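Local coordinates for importin subunit beta-1 (Saccharomyces cerevisiae, PDB 3ND2), which carries proteins into the nucleus together with importin alpha, the adaptor that binds the classical nuclear localization signal of the cargo, at residues N279-S284 and D343-S348; N385-V390 and K428-W433. One frame throughout, in Å; residues are numbered along the deposited sequence.

Interaction 1 (N279-S284 and D343-S348); sequences NDKVAS and DDWNVS
Asp-280 holds CG anti to its own nitrogen (chi1 -168°), and this carries the carboxylate across to the backbone of Val-347. Val-347 has CG1 between its nitrogen and carbonyl carbon (chi1 73°), which sets that methyl beside the same carboxylate. Both carboxylate oxygens face the amide of Val-347. The two hydrogen bonds are weak: Val-347 N lies 3.3 Å from Asp-280 OD1, with an N-H...O angle of 160°, and 3.3 Å from OD2. Asp-280 OD1 also lies 3.3 Å from Val-347 CG1. The other methyl, CG2, packs against helix 280-306, 3.9 Å from Ala-283 CB. Ser-284 OG comes to 3.3 Å from Val-347 CA, but its bond goes back to its own helix: it donates to Asp-280 O, from above the carbonyl plane. That carbonyl also accepts from Ser-284 N. Asn-346 caps the helix that starts at Val-347, and its OD1 accepts from Ser-348 OG and, weakly, from Ser-348 N. Its ND2 reaches back to Asp-344 O, which limits how the amide can turn. At the margin, Lys-281 NZ sits obliquely to the Trp-345 ring. An alanine in place of Asp-280 would probably leave the Val-347 amide without this acceptor and open a gap beside CG1. The contact joins the first turns of helices 280-306 and 347-362, in HEAT repeats 7 and 8. Asp-280 offers its charge to a first-turn amide of the neighbouring helix, where a negative group would be favoured by the helix dipole.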
loop_
_atom_site.group_PDB
_atom_site.type_symbol
_atom_site.label_atom_id
_atom_site.label_comp_id
_atom_site.label_asym_id
_atom_site.label_seq_id
_atom_site.Cartn_x
_atom_site.Cartn_y
_atom_site.Cartn_z
ATOM N N ASN A 279 30.821 -2.455 7.749
ATOM C CA ASN A 279 29.989 -1.632 6.874
ATOM C C ASN A 279 28.499 -1.856 7.083
ATOM O O ASN A 279 27.948 -2.895 6.690
ATOM C CB ASN A 279 30.343 -1.786 5.396
ATOM C CG ASN A 279 29.730 -0.678 4.544
ATOM O OD1 ASN A 279 29.829 0.502 4.884
ATOM N ND2 ASN A 279 29.075 -1.052 3.456
ATOM N N ASP A 280 27.875 -0.849 7.697
ATOM C CA ASP A 280 26.454 -0.827 8.044
ATOM C C ASP A 280 25.585 -1.399 6.921
ATOM O O ASP A 280 24.814 -2.332 7.145
ATOM C CB ASP A 280 26.029 0.614 8.384
ATOM C CG ASP A 280 24.653 0.696 9.036
ATOM O OD1 ASP A 280 24.580 0.635 10.288
ATOM O OD2 ASP A 280 23.653 0.864 8.296
ATOM N N LYS A 281 25.724 -0.867 5.716
ATOM C CA LYS A 281 24.883 -1.322 4.619
ATOM C C LYS A 281 25.105 -2.775 4.185
ATOM O O LYS A 281 24.149 -3.450 3.806
ATOM C CB LYS A 281 24.943 -0.369 3.426
ATOM C CG LYS A 281 23.589 -0.229 2.730
ATOM C CD LYS A 281 22.510 0.304 3.701
ATOM C CE LYS A 281 21.088 -0.094 3.267
ATOM N NZ LYS A 281 20.024 0.502 4.150
ATOM N N VAL A 282 26.344 -3.262 4.251
ATOM C CA VAL A 282 26.632 -4.671 3.937
ATOM C C VAL A 282 26.087 -5.584 5.041
ATOM O O VAL A 282 25.426 -6.585 4.756
ATOM C CB VAL A 282 28.157 -4.931 3.671
ATOM C CG1 VAL A 282 28.479 -6.432 3.599
ATOM C CG2 VAL A 282 28.601 -4.232 2.405
ATOM N N ALA A 283 26.350 -5.215 6.294
ATOM C CA ALA A 283 25.783 -5.907 7.457
ATOM C C ALA A 283 24.238 -5.913 7.430
ATOM O O ALA A 283 23.618 -6.897 7.826
ATOM C CB ALA A 283 26.300 -5.289 8.725
ATOM N N SER A 284 23.640 -4.825 6.931
ATOM C CA SER A 284 22.183 -4.706 6.744
ATOM C C SER A 284 21.614 -5.655 5.710
ATOM O O SER A 284 20.517 -6.192 5.896
ATOM C CB SER A 284 21.807 -3.289 6.323
ATOM O OG SER A 284 21.769 -2.428 7.433
ATOM N N ASP A 343 16.699 9.219 13.170
ATOM C CA ASP A 343 15.647 8.469 12.456
ATOM C C ASP A 343 16.053 7.607 11.263
ATOM O O ASP A 343 15.388 6.610 10.984
ATOM C CB ASP A 343 14.521 9.406 12.006
ATOM C CG ASP A 343 13.260 9.233 12.819
ATOM O OD1 ASP A 343 12.208 9.739 12.368
ATOM O OD2 ASP A 343 13.320 8.593 13.896
ATOM N N ASP A 344 17.110 7.996 10.551
ATOM C CA ASP A 344 17.533 7.296 9.343
ATOM C C ASP A 344 17.862 5.846 9.624
ATOM O O ASP A 344 18.498 5.533 10.641
ATOM C CB ASP A 344 18.741 7.983 8.703
ATOM C CG ASP A 344 18.379 9.277 8.003
ATOM O OD1 ASP A 344 17.181 9.645 7.966
ATOM O OD2 ASP A 344 19.312 9.931 7.490
ATOM N N TRP A 345 17.424 4.981 8.709
ATOM C CA TRP A 345 17.544 3.533 8.845
ATOM C C TRP A 345 18.997 3.066 8.887
ATOM O O TRP A 345 19.865 3.607 8.198
ATOM C CB TRP A 345 16.788 2.827 7.713
ATOM C CG TRP A 345 16.562 1.334 7.918
ATOM C CD1 TRP A 345 17.410 0.317 7.571
ATOM C CD2 TRP A 345 15.401 0.709 8.491
ATOM N NE1 TRP A 345 16.854 -0.900 7.902
ATOM C CE2 TRP A 345 15.623 -0.690 8.466
ATOM C CE3 TRP A 345 14.199 1.194 9.027
ATOM C CZ2 TRP A 345 14.687 -1.610 8.952
ATOM C CZ3 TRP A 345 13.269 0.276 9.518
ATOM C CH2 TRP A 345 13.523 -1.114 9.472
ATOM N N ASN A 346 19.242 2.051 9.708
ATOM C CA ASN A 346 20.564 1.464 9.880
ATOM C C ASN A 346 20.412 0.024 10.342
ATOM O O ASN A 346 19.304 -0.400 10.703
ATOM C CB ASN A 346 21.391 2.275 10.885
ATOM C CG ASN A 346 20.719 2.382 12.244
ATOM O OD1 ASN A 346 20.775 1.470 13.048
ATOM N ND2 ASN A 346 20.078 3.501 12.493
ATOM N N VAL A 347 21.528 -0.706 10.342
ATOM C CA VAL A 347 21.580 -2.133 10.680
ATOM C C VAL A 347 20.888 -2.514 12.003
ATOM O O VAL A 347 20.276 -3.576 12.094
ATOM C CB VAL A 347 23.045 -2.674 10.623
ATOM C CG1 VAL A 347 23.866 -2.169 11.794
ATOM C CG2 VAL A 347 23.067 -4.185 10.569
ATOM N N SER A 348 20.971 -1.653 13.014
ATOM C CA SER A 348 20.312 -1.932 14.293
ATOM C C SER A 348 18.790 -2.068 14.138
ATOM O O SER A 348 18.162 -2.839 14.862
ATOM C CB SER A 348 20.665 -0.877 15.340
ATOM O OG SER A 348 19.934 0.314 15.132
#

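Interaction 2 (N385-V390 and K428-W433)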
loop_
_atom_site.group_PDB
_atom_site.type_symbol
_atom_site.label_atom_id
_atom_site.label_comp_id
_atom_site.label_asym_id
_atom_site.label_seq_id
_atom_site.Cartn_x
_atom_site.Cartn_y
_atom_site.Cartn_z
ATOM N N ASN A 385 23.032 -0.562 25.321
ATOM C CA ASN A 385 22.704 -1.883 25.809
ATOM C C ASN A 385 21.324 -1.950 26.437
ATOM O O ASN A 385 20.596 -2.921 26.236
ATOM C CB ASN A 385 23.788 -2.374 26.766
ATOM C CG ASN A 385 25.040 -2.815 26.032
ATOM O OD1 ASN A 385 25.095 -3.912 25.486
ATOM N ND2 ASN A 385 26.042 -1.952 25.999
ATOM N N ARG A 386 20.953 -0.910 27.175
ATOM C CA ARG A 386 19.633 -0.867 27.791
ATOM C C ARG A 386 18.530 -0.738 26.754
ATOM O O ARG A 386 17.478 -1.349 26.908
ATOM C CB ARG A 386 19.531 0.242 28.834
ATOM C CG ARG A 386 20.468 0.065 29.991
ATOM C CD ARG A 386 20.166 1.012 31.126
ATOM N NE ARG A 386 20.011 2.405 30.710
ATOM C CZ ARG A 386 21.007 3.273 30.544
ATOM N NH1 ARG A 386 22.265 2.901 30.739
ATOM N NH2 ARG A 386 20.740 4.521 30.174
ATOM N N GLU A 387 18.769 0.041 25.698
ATOM C CA GLU A 387 17.785 0.195 24.614
ATOM C C GLU A 387 17.687 -1.094 23.802
ATOM O O GLU A 387 16.588 -1.504 23.418
ATOM C CB GLU A 387 18.138 1.388 23.720
ATOM C CG GLU A 387 17.100 1.751 22.653
ATOM C CD GLU A 387 17.176 0.870 21.392
ATOM O OE1 GLU A 387 18.199 0.173 21.193
ATOM O OE2 GLU A 387 16.204 0.872 20.600
ATOM N N ALA A 388 18.835 -1.720 23.538
ATOM C CA ALA A 388 18.897 -3.013 22.861
ATOM C C ALA A 388 18.104 -4.107 23.605
ATOM O O ALA A 388 17.406 -4.904 22.979
ATOM C CB ALA A 388 20.340 -3.425 22.669
ATOM N N ALA A 389 18.207 -4.132 24.935
ATOM C CA ALA A 389 17.431 -5.062 25.769
ATOM C C ALA A 389 15.909 -4.873 25.650
ATOM O O ALA A 389 15.160 -5.856 25.656
ATOM C CB ALA A 389 17.868 -4.974 27.235
ATOM N N VAL A 390 15.446 -3.627 25.547
ATOM C CA VAL A 390 14.005 -3.379 25.420
ATOM C C VAL A 390 13.525 -3.677 24.001
ATOM O O VAL A 390 12.441 -4.225 23.810
ATOM C CB VAL A 390 13.597 -1.936 25.797
ATOM C CG1 VAL A 390 12.281 -1.948 26.544
ATOM C CG2 VAL A 390 14.634 -1.295 26.649
ATOM N N LYS A 428 13.893 5.442 26.416
ATOM C CA LYS A 428 12.501 5.749 26.744
ATOM C C LYS A 428 11.591 5.594 25.526
ATOM O O LYS A 428 10.474 5.078 25.622
ATOM C CB LYS A 428 12.381 7.151 27.354
ATOM C CG LYS A 428 13.060 7.290 28.719
ATOM C CD LYS A 428 12.776 8.636 29.370
ATOM C CE LYS A 428 13.466 9.787 28.647
ATOM N NZ LYS A 428 13.207 11.094 29.326
ATOM N N GLU A 429 12.075 6.045 24.381
ATOM C CA GLU A 429 11.368 5.871 23.123
ATOM C C GLU A 429 11.047 4.402 22.851
ATOM O O GLU A 429 9.892 4.061 22.596
ATOM C CB GLU A 429 12.207 6.435 21.988
ATOM C CG GLU A 429 11.554 6.312 20.651
ATOM C CD GLU A 429 12.345 6.982 19.574
ATOM O OE1 GLU A 429 13.433 7.515 19.875
ATOM O OE2 GLU A 429 11.879 6.974 18.422
ATOM N N THR A 430 12.072 3.544 22.921
ATOM C CA THR A 430 11.919 2.101 22.723
ATOM C C THR A 430 11.081 1.434 23.822
ATOM O O THR A 430 10.309 0.518 23.545
ATOM C CB THR A 430 13.307 1.395 22.560
ATOM O OG1 THR A 430 14.010 1.950 21.435
ATOM C CG2 THR A 430 13.141 -0.098 22.318
ATOM N N THR A 431 11.220 1.906 25.060
ATOM C CA THR A 431 10.434 1.406 26.189
ATOM C C THR A 431 8.939 1.623 25.979
ATOM O O THR A 431 8.142 0.714 26.205
ATOM C CB THR A 431 10.907 2.059 27.507
ATOM O OG1 THR A 431 12.262 1.678 27.746
ATOM C CG2 THR A 431 10.049 1.646 28.702
ATOM N N ALA A 432 8.581 2.831 25.535
ATOM C CA ALA A 432 7.209 3.179 25.164
ATOM C C ALA A 432 6.672 2.245 24.080
ATOM O O ALA A 432 5.545 1.770 24.174
ATOM C CB ALA A 432 7.138 4.623 24.716
ATOM N N TRP A 433 7.484 1.976 23.060
ATOM C CA TRP A 433 7.131 1.000 22.015
ATOM C C TRP A 433 6.933 -0.423 22.564
ATOM O O TRP A 433 5.976 -1.108 22.199
ATOM C CB TRP A 433 8.190 1.006 20.914
ATOM C CG TRP A 433 8.070 -0.111 19.922
ATOM C CD1 TRP A 433 7.253 -0.151 18.810
ATOM C CD2 TRP A 433 8.806 -1.344 19.921
ATOM N NE1 TRP A 433 7.433 -1.338 18.139
ATOM C CE2 TRP A 433 8.380 -2.084 18.793
ATOM C CE3 TRP A 433 9.777 -1.903 20.774
ATOM C CZ2 TRP A 433 8.898 -3.355 18.491
ATOM C CZ3 TRP A 433 10.281 -3.156 20.473
ATOM C CH2 TRP A 433 9.840 -3.872 19.349
#
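Trp-433 meets Val-390 with the rim of its indole: Val-390 O lies near the ring plane, 4.1 Å from CZ3. Thr-430 O, from its own helix, is also at the edge and in plane. Outside the two segments, Met-391 and Ser-395 of helix 383-395 touch the tryptophan, as does Asn-472 of helix 467-484. The second flat group is the carboxylate of Glu-387. Its chain leaves with CG anti to the backbone nitrogen and bends at chi2 (-81°), which brings the acid to Thr-430. The two side chains cross at about a right angle. Glu-387 OE2 accepts from Thr-430 OG1 at 2.6 Å with its anti lone pair, the one away from OE1. One turn on, Val-390 makes van der Waals contacts. Val-390 CB rests 4.0 Å from Thr-430 CG2, while Val-390 CG1 lies 3.8 Å from both OG1 and CA of Thr-431. The hydroxyl of Thr-431 has its hydrogen-bond partner in Val-427 O, so it meets the valine by contact alone. Helices 383-395 and 425-441 run almost parallel here, at 12°, with segment axes 8.8 Å apart. This is the packing of equivalent helices in successive HEAT repeats, here repeats 9 and 10. The contact is buried, and its one crossing hydrogen bond takes a glutamate into the interface. The two oxygens of Glu-387 receive hydrogen bonds, OE2 from Thr-430 and OE1 from Gln-336 NE2, which is likely to offset much of the cost of burying the acid.

In the fold
Interaction 1 comes first along the chain and closes before interaction 2 opens. Their centres are 18 Å apart, and their nearest atoms are about 5 Å apart without touching. Each joins two consecutive HEAT repeats: 7 to 8 in interaction 1, 9 to 10 in interaction 2. They share no helix: the first uses helices 280-306 and 347-362, the second 383-395 and 425-441. Lys-468 of helix 467-484 connects them: it forms a salt bridge with Asp-343 of interaction 1 and touches Glu-429 of interaction 2. Both interactions lie on the same side of the chain's centre. Such repeat-to-repeat contacts, made in series, build the curved all-helical solenoid of this import receptor.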